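PDB 1YZY: 3-oxo-tetronate kinase from Haemophilus influenzae, which catalyses the ATP-dependent phosphorylation of 3-oxo-tetronate to 3-oxo-tetronate 4-phosphate, a four-carbon acid sugar kinase reaction. Local coordinates for residues E205-A208 / E209-D213; S13-A16 / S17-E21; Q292-I295 / A296-S300. All coordinates share one frame; numbering follows the deposited sequence.

Contact 1. Residues E205-A208 / E209-D213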
# COMPACT_ATOMS: atom_id res chain seq x y z
N GLU A 205 -13.41 11.25 -12.14
CA GLU A 205 -12.71 12.39 -12.70
C GLU A 205 -13.54 13.67 -12.42
O GLU A 205 -12.98 14.74 -12.15
CB GLU A 205 -12.55 12.15 -14.20
CG GLU A 205 -11.66 13.13 -14.95
CD GLU A 205 -11.33 12.65 -16.35
OE1 GLU A 205 -10.42 13.23 -16.98
OE2 GLU A 205 -11.95 11.67 -16.83
N VAL A 206 -14.86 13.54 -12.51
CA VAL A 206 -15.78 14.64 -12.24
C VAL A 206 -15.75 14.97 -10.74
O VAL A 206 -15.64 16.13 -10.36
CB VAL A 206 -17.24 14.26 -12.65
CG1 VAL A 206 -18.23 15.30 -12.13
CG2 VAL A 206 -17.34 14.15 -14.17
N LEU A 207 -15.90 13.93 -9.92
CA LEU A 207 -15.88 14.08 -8.46
C LEU A 207 -14.56 14.71 -8.01
O LEU A 207 -14.55 15.63 -7.21
CB LEU A 207 -16.07 12.72 -7.77
CG LEU A 207 -16.17 12.77 -6.23
CD1 LEU A 207 -17.24 13.76 -5.81
CD2 LEU A 207 -16.49 11.39 -5.68
N ALA A 208 -13.45 14.20 -8.55
CA ALA A 208 -12.12 14.71 -8.22
C ALA A 208 -12.07 16.23 -8.37
O ALA A 208 -11.48 16.93 -7.53
CB ALA A 208 -11.08 14.08 -9.14
N GLU A 209 -12.68 16.72 -9.44
CA GLU A 209 -12.74 18.15 -9.72
C GLU A 209 -13.68 18.85 -8.75
O GLU A 209 -13.41 19.97 -8.31
CB GLU A 209 -13.20 18.35 -11.17
CG GLU A 209 -12.39 19.37 -11.94
CD GLU A 209 -13.07 20.72 -12.04
OE1 GLU A 209 -14.03 20.84 -12.84
OE2 GLU A 209 -12.65 21.65 -11.32
N ALA A 210 -14.79 18.19 -8.43
CA ALA A 210 -15.79 18.74 -7.52
C ALA A 210 -15.25 18.90 -6.08
O ALA A 210 -15.54 19.90 -5.41
CB ALA A 210 -17.05 17.87 -7.54
N VAL A 211 -14.49 17.92 -5.61
CA VAL A 211 -13.92 17.94 -4.26
C VAL A 211 -12.54 18.61 -4.18
O VAL A 211 -11.80 18.40 -3.21
CB VAL A 211 -13.82 16.51 -3.67
CG1 VAL A 211 -15.20 15.90 -3.53
CG2 VAL A 211 -12.93 15.64 -4.53
N ALA A 212 -12.21 19.44 -5.15
CA ALA A 212 -10.92 20.12 -5.20
C ALA A 212 -10.61 21.05 -4.02
O ALA A 212 -9.45 21.41 -3.80
CB ALA A 212 -10.79 20.89 -6.49
N ASP A 213 -11.63 21.51 -3.32
CA ASP A 213 -11.43 22.41 -2.19
C ASP A 213 -11.89 21.85 -0.85
O ASP A 213 -11.91 22.58 0.15
CB ASP A 213 -12.10 23.76 -2.45
CG ASP A 213 -11.41 24.55 -3.56
OD1 ASP A 213 -10.18 24.77 -3.46
OD2 ASP A 213 -12.10 24.94 -4.52
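Leu207 and Val211 meet one helical turn apart: chi1 of -176° lays Leu207 CG beside its own carbonyl carbon and a chi2 of 53° then directs CD1 onward, while chi1 of Val211, at -62°, sets CG1 beside the backbone N. The branch CD1 of Leu207 reaches Val211 CG1 at 3.7 Å, the two side chains slanting across one another. Ala210 offers its CB at the limit of the same methyl's reach, 4.5 Å from Leu207 CD1. The other branch of Val211 falls between its N and carbonyl carbon, and there CG2 comes 3.1 Å from Leu207 O, a tight contact. That oxygen is also the acceptor for Val211 N at 2.8 Å, so a polar atom already gripped by an amide is walled in by methyl carbon as well. This is the C-terminal end of helix 202-210. Val211 is the first residue to leave helical backbone angles, although its N-H still completes an i to i+4 bond. One residue earlier Ala210 N binds Val206 O at 2.9 Å, whereas the bond from Glu209 N to Glu205 O is weak at 3.4 Å. Two helices pack against this one: on helix 176-188, Phe183 meets Leu207 and Val179 meets both Val206 and Ala210, while Tyr226 of helix 221-232 touches Ala208. Glu209, its chain bent at chi2, is exposed, though its side chain still touches Arg230 of helix 221-232.

Contact 2. Residues S13-A16 / S17-E21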
# COMPACT_ATOMS: atom_id res chain seq x y z
N SER A 13 -0.32 1.07 0.55
CA SER A 13 0.61 0.84 -0.54
C SER A 13 -0.10 1.08 -1.87
O SER A 13 0.45 1.68 -2.79
CB SER A 13 1.11 -0.60 -0.51
OG SER A 13 1.99 -0.84 0.57
N ASP A 14 -1.32 0.57 -1.96
CA ASP A 14 -2.13 0.69 -3.16
C ASP A 14 -2.38 2.13 -3.59
O ASP A 14 -2.06 2.51 -4.73
CB ASP A 14 -3.46 -0.01 -2.98
CG ASP A 14 -4.20 -0.22 -4.28
OD1 ASP A 14 -3.78 -1.08 -5.08
OD2 ASP A 14 -5.23 0.45 -4.49
N ILE A 15 -2.95 2.94 -2.70
CA ILE A 15 -3.24 4.33 -3.02
C ILE A 15 -1.97 5.11 -3.28
O ILE A 15 -1.95 5.98 -4.15
CB ILE A 15 -4.12 5.03 -1.95
CG1 ILE A 15 -4.70 6.34 -2.50
CG2 ILE A 15 -3.33 5.32 -0.67
CD1 ILE A 15 -5.70 7.02 -1.57
N ALA A 16 -0.90 4.78 -2.54
CA ALA A 16 0.39 5.46 -2.69
C ALA A 16 0.96 5.26 -4.09
O ALA A 16 1.56 6.18 -4.65
CB ALA A 16 1.37 4.98 -1.63
N SER A 17 0.81 4.05 -4.62
CA SER A 17 1.27 3.76 -5.98
C SER A 17 0.40 4.57 -6.95
O SER A 17 0.90 5.09 -7.95
CB SER A 17 1.13 2.28 -6.30
OG SER A 17 2.37 1.60 -6.16
N PHE A 18 -0.89 4.64 -6.66
CA PHE A 18 -1.82 5.39 -7.50
C PHE A 18 -1.47 6.86 -7.56
O PHE A 18 -1.53 7.48 -8.62
CB PHE A 18 -3.27 5.19 -7.04
CG PHE A 18 -3.98 4.10 -7.78
CD1 PHE A 18 -4.08 4.13 -9.17
CD2 PHE A 18 -4.53 3.02 -7.10
CE1 PHE A 18 -4.71 3.12 -9.87
CE2 PHE A 18 -5.18 1.99 -7.79
CZ PHE A 18 -5.27 2.04 -9.18
N LEU A 19 -1.11 7.44 -6.42
CA LEU A 19 -0.75 8.84 -6.38
C LEU A 19 0.49 9.12 -7.22
O LEU A 19 0.58 10.15 -7.87
CB LEU A 19 -0.53 9.30 -4.93
CG LEU A 19 -1.75 9.17 -4.02
CD1 LEU A 19 -1.39 9.59 -2.60
CD2 LEU A 19 -2.91 10.02 -4.55
N VAL A 20 1.43 8.17 -7.20
CA VAL A 20 2.69 8.28 -7.95
C VAL A 20 2.50 8.06 -9.45
O VAL A 20 3.11 8.73 -10.28
CB VAL A 20 3.77 7.29 -7.39
CG1 VAL A 20 4.98 7.21 -8.32
CG2 VAL A 20 4.22 7.74 -6.01
N GLU A 21 1.70 7.05 -9.79
CA GLU A 21 1.40 6.73 -11.17
C GLU A 21 0.57 7.83 -11.83
O GLU A 21 0.28 7.78 -13.03
CB GLU A 21 0.67 5.38 -11.25
CG GLU A 21 1.57 4.19 -10.94
CD GLU A 21 2.80 4.14 -11.84
OE1 GLU A 21 2.72 3.53 -12.92
OE2 GLU A 21 3.84 4.72 -11.47
O HOH W 1 3.27 1.17 -3.27
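Leu19 and Ile15 form the tight side of this helical turn, where the leucine side chain packs closest on a carbonyl: Leu19 CG lies 3.2 Å from Ile15 O, which also accepts a hydrogen bond from Leu19 N at 2.8 Å. Between the side chains themselves the touch is lighter, with Ile15 CG1 4.4 Å from Leu19 CG. Beyond the turn, Leu19 and Ala16 rest on Val45 and Thr26 of strands 43-47 and 26-30, while Ile15 and Leu19 also touch helix 221-232.

A second flank joins Asp14 to Phe18. With CG anti to the backbone N (chi1 -166°), the aspartate runs alongside the phenyl group, pointing the same way, and sets OD2 in the plane of the ring at its edge, 3.6 Å from Phe18 CE2. Carboxylate and ring planes stand 80° apart. An oxygen at this rim faces the weakly positive ring hydrogens, and its stronger partner is the hydroxyl of Ser221, with which it hydrogen-bonds.

Against the buried face of Ile15, Ala16 and Leu19, the partly exposed Ser13 and Ser17 side holds a water. It donates to Ser13 O at 2.9 Å and hydrogen-bonds Ser17 OG at 3.1 Å, bridging that hydroxyl to a carbonyl already accepting from Ser17 N at 3.0 Å. An alpha-helix with its apolar residues laid on parallel strands is typical of an alpha/beta domain, here the sugar-binding N-terminal one.

Contact 3. Residues Q292-I295 / A296-S300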
# COMPACT_ATOMS: atom_id res chain seq x y z
N GLN A 292 30.81 -12.49 3.02
CA GLN A 292 32.03 -12.45 2.23
C GLN A 292 31.73 -12.81 0.79
O GLN A 292 32.22 -12.14 -0.12
CB GLN A 292 33.09 -13.40 2.82
CG GLN A 292 33.56 -13.03 4.23
CD GLN A 292 34.24 -11.66 4.32
OE1 GLN A 292 34.85 -11.18 3.37
NE2 GLN A 292 34.14 -11.04 5.50
N TRP A 293 30.92 -13.85 0.59
CA TRP A 293 30.54 -14.29 -0.75
C TRP A 293 29.81 -13.16 -1.52
O TRP A 293 30.13 -12.88 -2.68
CB TRP A 293 29.67 -15.54 -0.67
CG TRP A 293 29.20 -16.07 -2.01
CD1 TRP A 293 29.79 -17.04 -2.77
CD2 TRP A 293 28.04 -15.66 -2.75
NE1 TRP A 293 29.08 -17.25 -3.93
CE2 TRP A 293 28.00 -16.41 -3.94
CE3 TRP A 293 27.02 -14.71 -2.52
CZ2 TRP A 293 27.00 -16.25 -4.90
CZ3 TRP A 293 26.02 -14.56 -3.47
CH2 TRP A 293 26.02 -15.33 -4.65
N VAL A 294 28.83 -12.52 -0.89
CA VAL A 294 28.09 -11.43 -1.54
C VAL A 294 29.00 -10.30 -2.02
O VAL A 294 28.96 -9.93 -3.19
CB VAL A 294 27.02 -10.81 -0.59
CG1 VAL A 294 26.43 -9.55 -1.20
CG2 VAL A 294 25.92 -11.82 -0.31
N ILE A 295 29.79 -9.73 -1.11
CA ILE A 295 30.68 -8.63 -1.44
C ILE A 295 31.75 -8.98 -2.47
O ILE A 295 32.25 -8.10 -3.18
CB ILE A 295 31.32 -8.02 -0.17
CG1 ILE A 295 32.25 -9.03 0.51
CG2 ILE A 295 30.24 -7.60 0.82
CD1 ILE A 295 33.07 -8.45 1.65
N ALA A 296 32.11 -10.26 -2.56
CA ALA A 296 33.12 -10.71 -3.51
C ALA A 296 32.51 -10.96 -4.88
O ALA A 296 33.22 -11.27 -5.84
CB ALA A 296 33.79 -11.97 -3.00
N ASN A 297 31.20 -10.82 -4.96
CA ASN A 297 30.47 -11.01 -6.21
C ASN A 297 29.60 -9.80 -6.50
O ASN A 297 28.60 -9.91 -7.21
CB ASN A 297 29.61 -12.27 -6.14
CG ASN A 297 30.42 -13.54 -6.29
OD1 ASN A 297 31.04 -13.78 -7.33
ND2 ASN A 297 30.40 -14.39 -5.27
N LEU A 298 29.99 -8.65 -5.96
CA LEU A 298 29.25 -7.40 -6.17
C LEU A 298 29.64 -6.69 -7.46
O LEU A 298 29.14 -5.60 -7.75
CB LEU A 298 29.46 -6.45 -4.99
CG LEU A 298 28.64 -6.65 -3.73
CD1 LEU A 298 28.97 -5.55 -2.74
CD2 LEU A 298 27.15 -6.64 -4.05
N ASP A 299 30.54 -7.29 -8.22
CA ASP A 299 30.99 -6.67 -9.46
C ASP A 299 30.49 -7.31 -10.75
O ASP A 299 30.90 -6.90 -11.83
CB ASP A 299 32.51 -6.53 -9.47
CG ASP A 299 33.01 -5.54 -8.42
OD1 ASP A 299 33.16 -4.34 -8.76
OD2 ASP A 299 33.22 -5.95 -7.26
N SER A 300 29.66 -8.34 -10.64
CA SER A 300 29.11 -8.98 -11.83
C SER A 300 28.10 -8.03 -12.47
O SER A 300 27.74 -7.00 -11.88
CB SER A 300 28.43 -10.31 -11.47
OG SER A 300 29.29 -11.42 -11.73
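Asn297 folds its amide back over the indole of Trp293, with ND2 3.3 Å above the ring plane and displaced toward the rim. The nitrogen comes within 3.4 Å of both Trp293 NE1 and Trp293 CE2, and the amide is inclined 54° to the ring. The same ND2 donates to Trp293 O at 3.0 Å, a bent bond (138° at the hydrogen), so one amide group contacts both the backbone and the ring of a single residue. A chi1 of -76° on Asn297, placing CG beside its own N, turns the amide back toward the helix. Next to it, Asn297 N binds Val294 O at 3.0 Å from well above the carbonyl plane, and Leu298 CG sits 3.3 Å from that oxygen. Leu298 CD2 also meets Val294 CG1 at 4.1 Å.

Farther out, Phe273 packs edge-to-face with the indole, which also touches Pro271 and Pro304, while Leu342 and Tyr345 of helix 324-345 hold the Val294, Ile295 and Leu298 side. Ala296 N still reaches Gln292 O in helical fashion; thereafter Ile295 to Leu298 form a type I beta turn, and the asparagine side chain supplies a donor to a carbonyl of the last turn, an arrangement that marks the C-terminal end of helix 286-295.

The three contacts come along the chain in the order 2, 1, 3, each a local helical turn or helix end. Contacts 2 and 1 belong to the sugar-binding N-terminal domain, on helices 9-20 and 202-210, with centres about 18 Å apart; they do not touch, but helix 221-232 packs against both. Contact 3 closes helix 286-295 in the nucleotide-binding C-terminal domain, its centre about 34 Å from that of contact 2 and 52 Å from that of contact 1. The contacts thus sample both halves of the kinase: contact 2 lies most centrally, the side chain of Ser13 about 11 Å from that of Gly355, a probable ATP-binding residue, whereas contacts 1 and 3 sit at the periphery, on opposite sides of the chain's centre.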